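Local coordinates for protein excinuclease ABC, subunit A. (Deinococcus radiodurans, PDB 2VF7) that probably works in DNA excision repair as a UvrA-family ABC ATPase that binds DNA, ATP and zinc, at residues S527-S532 with D800-I805; L412-T417 with H791-V796; L503-V508 with L516-P521; R585-D590 with T753-D758. The protein carries 1 engineered substitution. One frame throughout, in Å; residues are numbered along the deposited sequence. Where two conformers were deposited one is given.

In the fold
Residues 412-417, from the loop after strand 402-406, open interaction 2. Interaction 3 soon follows as a short hairpin, 503-508 with 516-521, and lies wholly inside the span of interaction 2. Residues 527-532 open interaction 1. Interaction 4, 585-590 with 753-758, opens and closes within the spans of both 1 and 2. Residues 791-796 then close interaction 2, and 800-805 close interaction 1, so these two cross. Interactions 1 and 4 build the same mixed sheet of the ABC ATPase domain. Val518 and Phe520 of interaction 3 pack on Leu803 of that sheet. Interaction 2 ties the earlier nucleotide-binding half to this later one, beside the strand that leads into the phosphate-binding loop.

Interaction 1. Residues S527-S532 with D800-I805; sequences SVTGVS and DWVLDI. With ADP (adenosine-5'-diphosphate), chain D.
Trp801 O accepts a weak bond from Ser527 N, 3.3 Å away. Beyond it the edge of the Trp801 ring faces Leu803 CD1, and the indole meets Trp502 edge-to-face. Val802 is the parallel partner of Ser527, and its CG1 lies near Ser527 O and Thr529 OG1. Leu803 N donates to Ser527 O over 3.0 Å in a nearly straight bond (173°). Leu803 O in turn receives Thr529 N at 3.0 Å, in a more bent bond (143°).

These bonds join strands 525-529 and 801-805, neighbours in the parallel part of the ABC ATPase sheet. Strand 525-529 runs straight into the P-loop (Walker A), which starts at Gly530 and wraps the ADP phosphates.

Asp804 has CG trans to its backbone N (chi1 -162°), which brings OD1 over to Thr529 OG1 for a hydrogen bond of 3.1 Å. The position of OD1 is less sure, so this bond is less certain. OD2 is held by Ser831 OG. Ile805 N gives a firm bond to Thr529 O, 2.9 Å long. The Ile805 side chain reaches the other strand through CG1, 3.9 Å from Val528 CG1. Ile805 O leaves no room for a side chain at Gly530, whose backbone angles also call for glycine. A water 2.7 Å from Ile805 O donates a hydrogen bond to it and accepts one from Val531 N. Val531 O lies 3.4 Å from O3B of the ADP and is hydrogen-bonded to Ser534 OG, with Lys536 NZ as a weak second partner.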
# COMPACT_ATOMS: atom_id res chain seq x y z
N SER A 527 -19.17 -36.44 -22.77
CA SER A 527 -18.31 -35.27 -22.81
C SER A 527 -18.93 -34.20 -23.70
O SER A 527 -19.28 -34.46 -24.84
CB SER A 527 -16.93 -35.65 -23.36
OG SER A 527 -16.19 -36.40 -22.40
N VAL A 528 -19.04 -32.99 -23.19
CA VAL A 528 -19.52 -31.87 -23.99
C VAL A 528 -18.35 -30.96 -24.38
O VAL A 528 -17.83 -30.18 -23.56
CB VAL A 528 -20.62 -31.10 -23.26
CG1 VAL A 528 -21.10 -29.95 -24.10
CG2 VAL A 528 -21.78 -32.05 -22.90
N THR A 529 -17.96 -31.06 -25.65
CA THR A 529 -16.79 -30.39 -26.18
C THR A 529 -17.11 -29.23 -27.14
O THR A 529 -18.26 -29.01 -27.52
CB THR A 529 -15.84 -31.41 -26.87
OG1 THR A 529 -16.44 -31.89 -28.08
CG2 THR A 529 -15.57 -32.60 -25.98
N GLY A 530 -16.08 -28.49 -27.56
CA GLY A 530 -16.27 -27.28 -28.35
C GLY A 530 -15.31 -26.17 -27.98
O GLY A 530 -14.71 -26.19 -26.90
N VAL A 531 -15.16 -25.21 -28.90
CA VAL A 531 -14.32 -23.99 -28.77
C VAL A 531 -14.72 -23.14 -27.54
O VAL A 531 -15.85 -23.24 -27.05
CB VAL A 531 -14.42 -23.17 -30.12
CG1 VAL A 531 -14.55 -21.67 -29.91
CG2 VAL A 531 -13.27 -23.52 -31.07
N SER A 532 -13.79 -22.32 -27.02
CA SER A 532 -14.10 -21.43 -25.90
C SER A 532 -15.12 -20.42 -26.37
O SER A 532 -15.01 -19.87 -27.47
CB SER A 532 -12.86 -20.70 -25.39
OG SER A 532 -11.74 -21.56 -25.30
N ASP A 800 -18.36 -42.45 -23.44
CA ASP A 800 -19.25 -43.37 -24.19
C ASP A 800 -20.03 -42.65 -25.30
O ASP A 800 -20.48 -43.29 -26.26
CB ASP A 800 -20.24 -44.05 -23.24
CG ASP A 800 -19.55 -44.83 -22.14
OD1 ASP A 800 -18.89 -45.83 -22.47
OD2 ASP A 800 -19.66 -44.45 -20.95
N TRP A 801 -20.19 -41.33 -25.14
CA TRP A 801 -20.88 -40.45 -26.09
C TRP A 801 -20.22 -39.06 -26.08
O TRP A 801 -19.48 -38.74 -25.14
CB TRP A 801 -22.36 -40.35 -25.71
CG TRP A 801 -23.25 -39.77 -26.77
CD1 TRP A 801 -23.70 -38.49 -26.84
CD2 TRP A 801 -23.81 -40.45 -27.90
NE1 TRP A 801 -24.49 -38.32 -27.93
CE2 TRP A 801 -24.59 -39.51 -28.61
CE3 TRP A 801 -23.73 -41.77 -28.39
CZ2 TRP A 801 -25.28 -39.84 -29.79
CZ3 TRP A 801 -24.43 -42.10 -29.56
CH2 TRP A 801 -25.18 -41.13 -30.25
N VAL A 802 -20.44 -38.25 -27.12
CA VAL A 802 -19.84 -36.90 -27.24
C VAL A 802 -20.79 -35.89 -27.91
O VAL A 802 -21.43 -36.21 -28.91
CB VAL A 802 -18.47 -36.90 -28.02
CG1 VAL A 802 -17.94 -35.48 -28.19
CG2 VAL A 802 -17.42 -37.77 -27.33
N LEU A 803 -20.85 -34.69 -27.36
CA LEU A 803 -21.63 -33.58 -27.92
C LEU A 803 -20.73 -32.40 -28.30
O LEU A 803 -20.25 -31.66 -27.43
CB LEU A 803 -22.71 -33.11 -26.93
CG LEU A 803 -24.15 -33.62 -27.00
CD1 LEU A 803 -24.26 -35.12 -26.80
CD2 LEU A 803 -24.98 -32.92 -25.94
N ASP A 804 -20.51 -32.21 -29.59
CA ASP A 804 -19.67 -31.12 -30.05
C ASP A 804 -20.54 -29.89 -30.28
O ASP A 804 -21.48 -29.92 -31.05
CB ASP A 804 -18.94 -31.50 -31.34
CG ASP A 804 -17.76 -30.60 -31.62
OD1 ASP A 804 -16.97 -30.38 -30.69
OD2 ASP A 804 -17.61 -30.12 -32.76
N ILE A 805 -20.22 -28.81 -29.58
CA ILE A 805 -21.05 -27.63 -29.57
C ILE A 805 -20.46 -26.52 -30.42
O ILE A 805 -19.24 -26.32 -30.43
CB ILE A 805 -21.33 -27.15 -28.13
CG1 ILE A 805 -22.18 -28.18 -27.37
CG2 ILE A 805 -21.99 -25.77 -28.11
CD1 ILE A 805 -23.47 -28.67 -28.09
PB ADP D . -17.92 -21.89 -23.17
O1B ADP D . -16.59 -21.18 -23.02
O2B ADP D . -18.51 -22.48 -21.92
O3B ADP D . -17.89 -22.83 -24.34
PA ADP D . -20.11 -20.07 -22.62
O1A ADP D . -19.51 -18.99 -21.77
O2A ADP D . -20.93 -21.15 -22.00
O3A ADP D . -18.99 -20.73 -23.57
O5' ADP D . -21.11 -19.28 -23.61
C5' ADP D . -20.62 -18.56 -24.74
C4' ADP D . -21.37 -17.27 -25.00
O4' ADP D . -22.25 -16.94 -23.92
C3' ADP D . -20.36 -16.14 -25.07
O3' ADP D . -20.74 -15.21 -26.08
C2' ADP D . -20.41 -15.50 -23.70
O2' ADP D . -19.98 -14.13 -23.69
C1' ADP D . -21.87 -15.69 -23.32
N9 ADP D . -22.02 -15.72 -21.84
C8 ADP D . -21.75 -16.79 -21.04
N7 ADP D . -21.99 -16.51 -19.74
C5 ADP D . -22.42 -15.22 -19.70
C6 ADP D . -22.84 -14.28 -18.64
N6 ADP D . -22.86 -14.67 -17.34
N1 ADP D . -23.22 -13.03 -19.01
C2 ADP D . -23.20 -12.62 -20.30
N3 ADP D . -22.82 -13.43 -21.31
C4 ADP D . -22.43 -14.71 -21.08
O HOH W 1 -16.68 -26.30 -31.36

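Interaction 2. Residues L412-T417 with H791-V796; sequences LHPADT and HKMQVV
The end of what is probably the D-loop of the earlier ATPase half, in the loop after strand 402-406, meets the start of helix 793-796 in the later half. Pro414 and His413 face Met793 and His791. His791 is probably the switch histidine of the ABC family, and its side chain is about 6 Å from the bound ADP at the nearest atoms. The contact is one of van der Waals touches. Met793 is bent at its second torsion (chi2 -53°), which turns its methyl end back to the proline. CE sits 3.8 Å from Pro414 CD and 3.9 Å from Pro414 CG. The same methyl comes obliquely to the His413 ring, 4.0 Å from CE1. Pro414 CD also lies 3.8 Å from His791 O and stands over the rim of one face of the His413 ring. His791 CB rests 4.0 Å from Leu412 O. An alanine at Pro414 would lack CG and CD, and would probably leave the Met793 methyl loosely held and take that contact from the His413 face. His413 ND1 makes a weak hydrogen bond to Gly530 O of the P-loop. Helix 834-840 packs against both segments, with Tyr836 on Pro414 and Ala840 on Met793, while Val796 lies against strand 525-529.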
# COMPACT_ATOMS: atom_id res chain seq x y z
N LEU A 412 -8.97 -23.99 -22.62
CA LEU A 412 -8.61 -23.83 -24.00
C LEU A 412 -8.79 -25.12 -24.77
O LEU A 412 -8.37 -26.19 -24.32
CB LEU A 412 -7.15 -23.37 -24.15
CG LEU A 412 -6.84 -21.98 -24.71
CD1 LEU A 412 -5.54 -22.03 -25.44
CD2 LEU A 412 -7.91 -21.54 -25.66
N HIS A 413 -9.40 -24.98 -25.94
CA HIS A 413 -9.48 -26.02 -26.95
C HIS A 413 -8.13 -26.24 -27.63
O HIS A 413 -7.41 -25.27 -27.85
CB HIS A 413 -10.48 -25.59 -28.02
CG HIS A 413 -10.95 -26.71 -28.89
ND1 HIS A 413 -12.03 -27.49 -28.56
CD2 HIS A 413 -10.48 -27.18 -30.06
CE1 HIS A 413 -12.21 -28.40 -29.50
NE2 HIS A 413 -11.28 -28.23 -30.42
N PRO A 414 -7.78 -27.50 -27.99
CA PRO A 414 -6.52 -27.76 -28.69
C PRO A 414 -6.35 -26.97 -29.99
O PRO A 414 -5.22 -26.71 -30.39
CB PRO A 414 -6.55 -29.26 -28.98
CG PRO A 414 -7.51 -29.82 -28.03
CD PRO A 414 -8.53 -28.75 -27.76
N ALA A 415 -7.46 -26.60 -30.63
CA ALA A 415 -7.43 -25.78 -31.85
C ALA A 415 -6.91 -24.36 -31.61
O ALA A 415 -6.59 -23.66 -32.56
CB ALA A 415 -8.79 -25.74 -32.49
N ASP A 416 -6.83 -23.95 -30.34
CA ASP A 416 -6.47 -22.58 -30.01
C ASP A 416 -5.13 -22.39 -29.28
O ASP A 416 -4.79 -21.26 -28.96
CB ASP A 416 -7.58 -21.92 -29.19
CG ASP A 416 -8.85 -21.69 -30.00
OD1 ASP A 416 -8.79 -21.63 -31.25
OD2 ASP A 416 -9.93 -21.56 -29.38
N THR A 417 -4.38 -23.46 -29.04
CA THR A 417 -3.14 -23.36 -28.25
C THR A 417 -1.99 -22.60 -28.95
O THR A 417 -1.19 -21.96 -28.28
CB THR A 417 -2.64 -24.72 -27.64
OG1 THR A 417 -1.75 -25.38 -28.54
CG2 THR A 417 -3.80 -25.64 -27.28
N HIS A 791 -12.53 -30.36 -22.07
CA HIS A 791 -11.64 -29.62 -22.96
C HIS A 791 -10.45 -30.44 -23.46
O HIS A 791 -9.81 -30.07 -24.45
CB HIS A 791 -11.10 -28.34 -22.27
CG HIS A 791 -12.17 -27.42 -21.77
ND1 HIS A 791 -12.62 -27.44 -20.47
CD2 HIS A 791 -12.90 -26.47 -22.40
CE1 HIS A 791 -13.57 -26.54 -20.31
NE2 HIS A 791 -13.76 -25.93 -21.47
N LYS A 792 -10.13 -31.54 -22.79
CA LYS A 792 -9.01 -32.37 -23.22
C LYS A 792 -9.40 -33.73 -23.80
O LYS A 792 -10.24 -34.46 -23.26
CB LYS A 792 -7.94 -32.51 -22.13
CG LYS A 792 -8.43 -32.99 -20.78
CD LYS A 792 -7.28 -33.05 -19.78
CE LYS A 792 -7.04 -31.72 -19.05
NZ LYS A 792 -6.13 -31.89 -17.85
N MET A 793 -8.75 -34.05 -24.90
CA MET A 793 -9.10 -35.17 -25.74
C MET A 793 -8.75 -36.50 -25.11
O MET A 793 -9.29 -37.52 -25.50
CB MET A 793 -8.47 -35.01 -27.12
CG MET A 793 -8.91 -33.73 -27.86
SD MET A 793 -10.70 -33.51 -28.01
CE MET A 793 -10.90 -31.75 -27.75
N GLN A 794 -7.85 -36.48 -24.12
CA GLN A 794 -7.50 -37.67 -23.33
C GLN A 794 -8.75 -38.25 -22.67
O GLN A 794 -8.99 -39.45 -22.71
CB GLN A 794 -6.44 -37.33 -22.26
CG GLN A 794 -5.92 -38.53 -21.42
CD GLN A 794 -5.09 -38.11 -20.18
OE1 GLN A 794 -5.18 -36.96 -19.71
NE2 GLN A 794 -4.31 -39.05 -19.64
N VAL A 795 -9.54 -37.36 -22.08
CA VAL A 795 -10.75 -37.71 -21.36
C VAL A 795 -11.93 -37.94 -22.29
O VAL A 795 -12.76 -38.82 -22.05
CB VAL A 795 -11.11 -36.60 -20.33
CG1 VAL A 795 -12.54 -36.78 -19.81
CG2 VAL A 795 -10.12 -36.63 -19.18
N VAL A 796 -12.02 -37.13 -23.34
CA VAL A 796 -13.07 -37.24 -24.35
C VAL A 796 -12.97 -38.56 -25.14
O VAL A 796 -13.96 -39.09 -25.60
CB VAL A 796 -13.05 -36.00 -25.29
CG1 VAL A 796 -14.09 -36.10 -26.41
CG2 VAL A 796 -13.28 -34.75 -24.47

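Interaction 3. Residues L503-V508 with L516-P521; sequences LELNGV and LDVRFP
Phe520 O takes the shortest polar bond here, 2.8 Å from Leu503 N. Phe520 N answers with a bond to Leu503 O. The two strands form a hairpin in the antiparallel beta part of the ABC ATPase domain. The turn between them carries Asn511 and Asn512 of the ADP pocket. Leu505 and Val518 make the next hydrogen-bonded pair, with both bonds 3.0 Å: Leu505 N to Val518 O, and Val518 N to Leu505 O.

One face of the hairpin is apolar. Leu505 CD1 meets the Phe520 ring at its edge, 4.0 Å from CE1. Leu505 CB lies 3.8 Å from Val518 CG1, a branch set between the backbone N and the carbonyl carbon (chi1 76°). This face lies against Leu544 and Leu539 of helix 536-551, and Leu803 of strand 801-805 adds to the cover.

The other face carries Glu504 and Arg519, which run side by side. Glu504 OE2 forms a long salt bridge of 3.7 Å with Arg519 NH1 in the conformer given. Arg519 also makes a cation-pi contact with Trp502. Toward the turn, Asn506 and Asp517 cross at about a right angle, and Asn506 OD1 comes to Asp517 CB, 3.5 Å away. Gly507 turns the chain at a corner with positive phi (67°). Its N donates to the anti side of Asp517 OD2, 3.0 Å away and 29° out of the carboxylate plane.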
# COMPACT_ATOMS: atom_id res chain seq x y z
N LEU A 503 -32.47 -38.27 -22.21
CA LEU A 503 -32.94 -37.03 -21.59
C LEU A 503 -32.99 -35.94 -22.66
O LEU A 503 -32.01 -35.70 -23.36
CB LEU A 503 -31.98 -36.63 -20.45
CG LEU A 503 -32.36 -35.82 -19.19
CD1 LEU A 503 -31.72 -34.43 -19.13
CD2 LEU A 503 -33.88 -35.77 -18.91
N GLU A 504 -34.15 -35.29 -22.79
CA GLU A 504 -34.34 -34.24 -23.80
C GLU A 504 -34.35 -32.84 -23.18
O GLU A 504 -35.13 -32.56 -22.26
CB GLU A 504 -35.63 -34.48 -24.60
CG GLU A 504 -35.70 -35.83 -25.35
CD GLU A 504 -36.99 -36.02 -26.16
OE1 GLU A 504 -37.94 -35.22 -25.97
OE2 GLU A 504 -37.05 -36.97 -26.98
N LEU A 505 -33.46 -31.98 -23.67
CA LEU A 505 -33.44 -30.56 -23.32
C LEU A 505 -33.78 -29.77 -24.58
O LEU A 505 -32.94 -29.59 -25.48
CB LEU A 505 -32.07 -30.15 -22.77
CG LEU A 505 -31.88 -29.24 -21.54
CD1 LEU A 505 -30.47 -28.71 -21.55
CD2 LEU A 505 -32.85 -28.08 -21.45
N ASN A 506 -35.04 -29.33 -24.66
CA ASN A 506 -35.58 -28.64 -25.83
C ASN A 506 -35.83 -27.15 -25.58
O ASN A 506 -36.15 -26.74 -24.46
CB ASN A 506 -36.89 -29.32 -26.26
CG ASN A 506 -36.71 -30.81 -26.55
OD1 ASN A 506 -35.94 -31.20 -27.43
ND2 ASN A 506 -37.45 -31.64 -25.82
N GLY A 507 -35.67 -26.36 -26.64
CA GLY A 507 -36.00 -24.93 -26.63
C GLY A 507 -35.11 -24.11 -25.72
O GLY A 507 -35.58 -23.23 -25.00
N VAL A 508 -33.81 -24.40 -25.78
CA VAL A 508 -32.82 -23.81 -24.89
C VAL A 508 -32.44 -22.40 -25.37
O VAL A 508 -31.56 -22.26 -26.22
CB VAL A 508 -31.55 -24.71 -24.77
CG1 VAL A 508 -30.62 -24.22 -23.68
CG2 VAL A 508 -31.93 -26.17 -24.51
N LEU A 516 -32.49 -24.20 -29.25
CA LEU A 516 -31.68 -25.38 -29.50
C LEU A 516 -32.22 -26.61 -28.77
O LEU A 516 -32.49 -26.55 -27.58
CB LEU A 516 -30.23 -25.12 -29.04
CG LEU A 516 -29.27 -26.31 -28.90
CD1 LEU A 516 -28.76 -26.76 -30.26
CD2 LEU A 516 -28.11 -25.97 -27.98
N ASP A 517 -32.37 -27.71 -29.50
CA ASP A 517 -32.82 -29.00 -28.96
C ASP A 517 -31.67 -30.02 -28.95
O ASP A 517 -31.02 -30.26 -29.98
CB ASP A 517 -33.99 -29.56 -29.79
CG ASP A 517 -35.09 -28.53 -30.05
OD1 ASP A 517 -35.90 -28.76 -30.98
OD2 ASP A 517 -35.18 -27.51 -29.35
N VAL A 518 -31.44 -30.64 -27.80
CA VAL A 518 -30.29 -31.52 -27.58
C VAL A 518 -30.68 -32.76 -26.74
O VAL A 518 -31.60 -32.70 -25.91
CB VAL A 518 -29.11 -30.72 -26.94
CG1 VAL A 518 -29.36 -30.48 -25.47
CG2 VAL A 518 -27.78 -31.42 -27.14
N ARG A 519 -30.00 -33.88 -26.99
CA ARG A 519 -30.27 -35.12 -26.25
C ARG A 519 -29.06 -35.63 -25.47
O ARG A 519 -27.95 -35.67 -25.99
CB ARG A 519 -30.76 -36.22 -27.19
CG ARG A 519 -32.00 -35.87 -28.00
CD ARG A 519 -33.04 -36.98 -27.95
NE ARG A 519 -32.68 -38.16 -28.73
CZ ARG A 519 -33.38 -39.30 -28.74
NH1 ARG A 519 -34.47 -39.43 -27.99
NH2 ARG A 519 -32.98 -40.32 -29.50
N PHE A 520 -29.28 -36.01 -24.21
CA PHE A 520 -28.23 -36.61 -23.39
C PHE A 520 -28.63 -38.05 -23.04
O PHE A 520 -29.68 -38.24 -22.44
CB PHE A 520 -28.00 -35.84 -22.09
CG PHE A 520 -27.70 -34.37 -22.26
CD1 PHE A 520 -28.73 -33.41 -22.18
CD2 PHE A 520 -26.39 -33.92 -22.44
CE1 PHE A 520 -28.45 -32.05 -22.32
CE2 PHE A 520 -26.10 -32.55 -22.57
CZ PHE A 520 -27.14 -31.62 -22.52
N PRO A 521 -27.79 -39.05 -23.37
CA PRO A 521 -28.07 -40.45 -23.06
C PRO A 521 -27.89 -40.73 -21.57
O PRO A 521 -27.09 -40.05 -20.92
CB PRO A 521 -27.00 -41.20 -23.85
CG PRO A 521 -25.86 -40.25 -23.91
CD PRO A 521 -26.50 -38.89 -24.06

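Interaction 4. Residues R585-D590 with T753-D758; sequences RLVRVD and TVYVLD
Val587 and Tyr755 lie side by side at the apolar centre, with Val587 CG1 3.6 Å from Tyr755 CD2. Further along the same face, Val589 CG2 lies 3.8 Å from Leu757 CD1. On the reverse face Leu586 CD2 touches two valines, 4.0 Å from Val754 CG1 and 4.1 Å from Val756 CG1. Leu586 has CG trans to its backbone N (chi1 176°), and its end swings over to them. Four backbone bonds join the parallel strands, such as Val589 N to Val756 O at 2.9 Å.

Strand 753-758 has the sequence of a Walker B strand, apolar residues ending in an aspartate. The Asp758 side chain lies about 7 Å from the bound ADP at the nearest atoms.

Thr753 OG1 sits over the rim of one face of the Tyr755 ring and is buried with no polar partner. Tyr755 OH bonds to Glu744 O. An alanine at Tyr755 would probably open a gap beside Val587 and leave Glu744 O without that hydroxyl. At the polar edge Val587 CG2 lies against the rim of one face of the Arg585 guanidinium, and Arg585 NH2 forms a salt bridge with Glu744.

Strand 585-589 is the outermost of its sheet within the chain, and strand 785-789 flanks 753-758 on the other side. Helix 536-551 covers the Leu586, Val754 and Val756 face, while helix 766-781 packs on Tyr755 and Leu757.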
# COMPACT_ATOMS: atom_id res chain seq x y z
N ARG A 585 -32.01 -38.00 -8.68
CA ARG A 585 -31.25 -36.88 -8.15
C ARG A 585 -30.41 -36.18 -9.21
O ARG A 585 -29.96 -36.80 -10.17
CB ARG A 585 -30.33 -37.35 -7.04
CG ARG A 585 -31.01 -37.71 -5.75
CD ARG A 585 -30.06 -37.44 -4.59
NE ARG A 585 -28.74 -38.05 -4.80
CZ ARG A 585 -27.61 -37.59 -4.26
NH1 ARG A 585 -27.62 -36.51 -3.49
NH2 ARG A 585 -26.47 -38.21 -4.51
N LEU A 586 -30.23 -34.88 -9.00
CA LEU A 586 -29.25 -34.07 -9.68
C LEU A 586 -28.14 -33.82 -8.66
O LEU A 586 -28.40 -33.44 -7.52
CB LEU A 586 -29.91 -32.75 -10.11
CG LEU A 586 -29.23 -31.54 -10.79
CD1 LEU A 586 -28.49 -30.66 -9.81
CD2 LEU A 586 -28.35 -31.92 -11.97
N VAL A 587 -26.91 -34.07 -9.07
CA VAL A 587 -25.74 -33.69 -8.28
C VAL A 587 -24.81 -32.88 -9.18
O VAL A 587 -24.34 -33.38 -10.18
CB VAL A 587 -25.00 -34.92 -7.73
CG1 VAL A 587 -23.62 -34.53 -7.23
CG2 VAL A 587 -25.81 -35.55 -6.61
N ARG A 588 -24.58 -31.62 -8.82
CA ARG A 588 -23.64 -30.82 -9.60
C ARG A 588 -22.32 -30.67 -8.84
O ARG A 588 -22.31 -30.44 -7.64
CB ARG A 588 -24.24 -29.47 -10.02
CG ARG A 588 -23.96 -28.29 -9.08
CD ARG A 588 -23.94 -26.97 -9.84
NE ARG A 588 -23.00 -27.00 -10.95
CZ ARG A 588 -22.56 -25.93 -11.61
NH1 ARG A 588 -22.97 -24.71 -11.28
NH2 ARG A 588 -21.69 -26.09 -12.61
N VAL A 589 -21.22 -30.83 -9.56
CA VAL A 589 -19.90 -30.68 -8.97
C VAL A 589 -19.17 -29.50 -9.61
O VAL A 589 -18.72 -29.56 -10.76
CB VAL A 589 -19.08 -32.00 -9.05
CG1 VAL A 589 -17.72 -31.82 -8.43
CG2 VAL A 589 -19.83 -33.12 -8.35
N ASP A 590 -19.10 -28.42 -8.84
CA ASP A 590 -18.48 -27.15 -9.23
C ASP A 590 -16.99 -27.08 -8.90
O ASP A 590 -16.46 -27.89 -8.14
CB ASP A 590 -19.22 -25.98 -8.55
CG ASP A 590 -19.77 -26.34 -7.13
OD1 ASP A 590 -20.61 -25.58 -6.60
OD2 ASP A 590 -19.37 -27.37 -6.53
N THR A 753 -28.95 -41.08 -10.10
CA THR A 753 -28.43 -39.72 -10.01
C THR A 753 -27.66 -39.31 -11.27
O THR A 753 -26.83 -40.06 -11.78
CB THR A 753 -27.64 -39.44 -8.68
OG1 THR A 753 -26.59 -38.50 -8.92
CG2 THR A 753 -27.04 -40.70 -8.08
N VAL A 754 -27.97 -38.12 -11.78
CA VAL A 754 -27.20 -37.53 -12.86
C VAL A 754 -26.15 -36.60 -12.25
O VAL A 754 -26.48 -35.70 -11.47
CB VAL A 754 -28.11 -36.77 -13.89
CG1 VAL A 754 -28.96 -35.71 -13.21
CG2 VAL A 754 -27.31 -36.15 -15.03
N TYR A 755 -24.87 -36.87 -12.56
CA TYR A 755 -23.78 -36.01 -12.11
C TYR A 755 -23.36 -35.09 -13.23
O TYR A 755 -22.92 -35.55 -14.29
CB TYR A 755 -22.57 -36.84 -11.68
CG TYR A 755 -22.80 -37.70 -10.46
CD1 TYR A 755 -23.40 -38.94 -10.58
CD2 TYR A 755 -22.41 -37.27 -9.20
CE1 TYR A 755 -23.63 -39.73 -9.48
CE2 TYR A 755 -22.64 -38.06 -8.07
CZ TYR A 755 -23.24 -39.30 -8.24
OH TYR A 755 -23.48 -40.12 -7.17
N VAL A 756 -23.48 -33.78 -13.01
CA VAL A 756 -22.96 -32.81 -13.97
C VAL A 756 -21.67 -32.14 -13.46
O VAL A 756 -21.62 -31.53 -12.39
CB VAL A 756 -24.02 -31.80 -14.48
CG1 VAL A 756 -25.36 -32.51 -14.75
CG2 VAL A 756 -24.21 -30.67 -13.52
N LEU A 757 -20.62 -32.29 -14.27
CA LEU A 757 -19.26 -31.94 -13.90
C LEU A 757 -18.62 -31.00 -14.93
O LEU A 757 -18.70 -31.22 -16.15
CB LEU A 757 -18.44 -33.23 -13.80
CG LEU A 757 -18.50 -34.25 -12.64
CD1 LEU A 757 -19.83 -34.35 -11.93
CD2 LEU A 757 -18.06 -35.64 -13.11
N ASP A 758 -18.01 -29.93 -14.45
CA ASP A 758 -17.22 -29.04 -15.32
C ASP A 758 -15.77 -29.54 -15.31
O ASP A 758 -15.31 -30.08 -14.32
CB ASP A 758 -17.35 -27.60 -14.80
CG ASP A 758 -16.50 -26.60 -15.57
OD1 ASP A 758 -15.90 -25.72 -14.91
OD2 ASP A 758 -16.45 -26.67 -16.82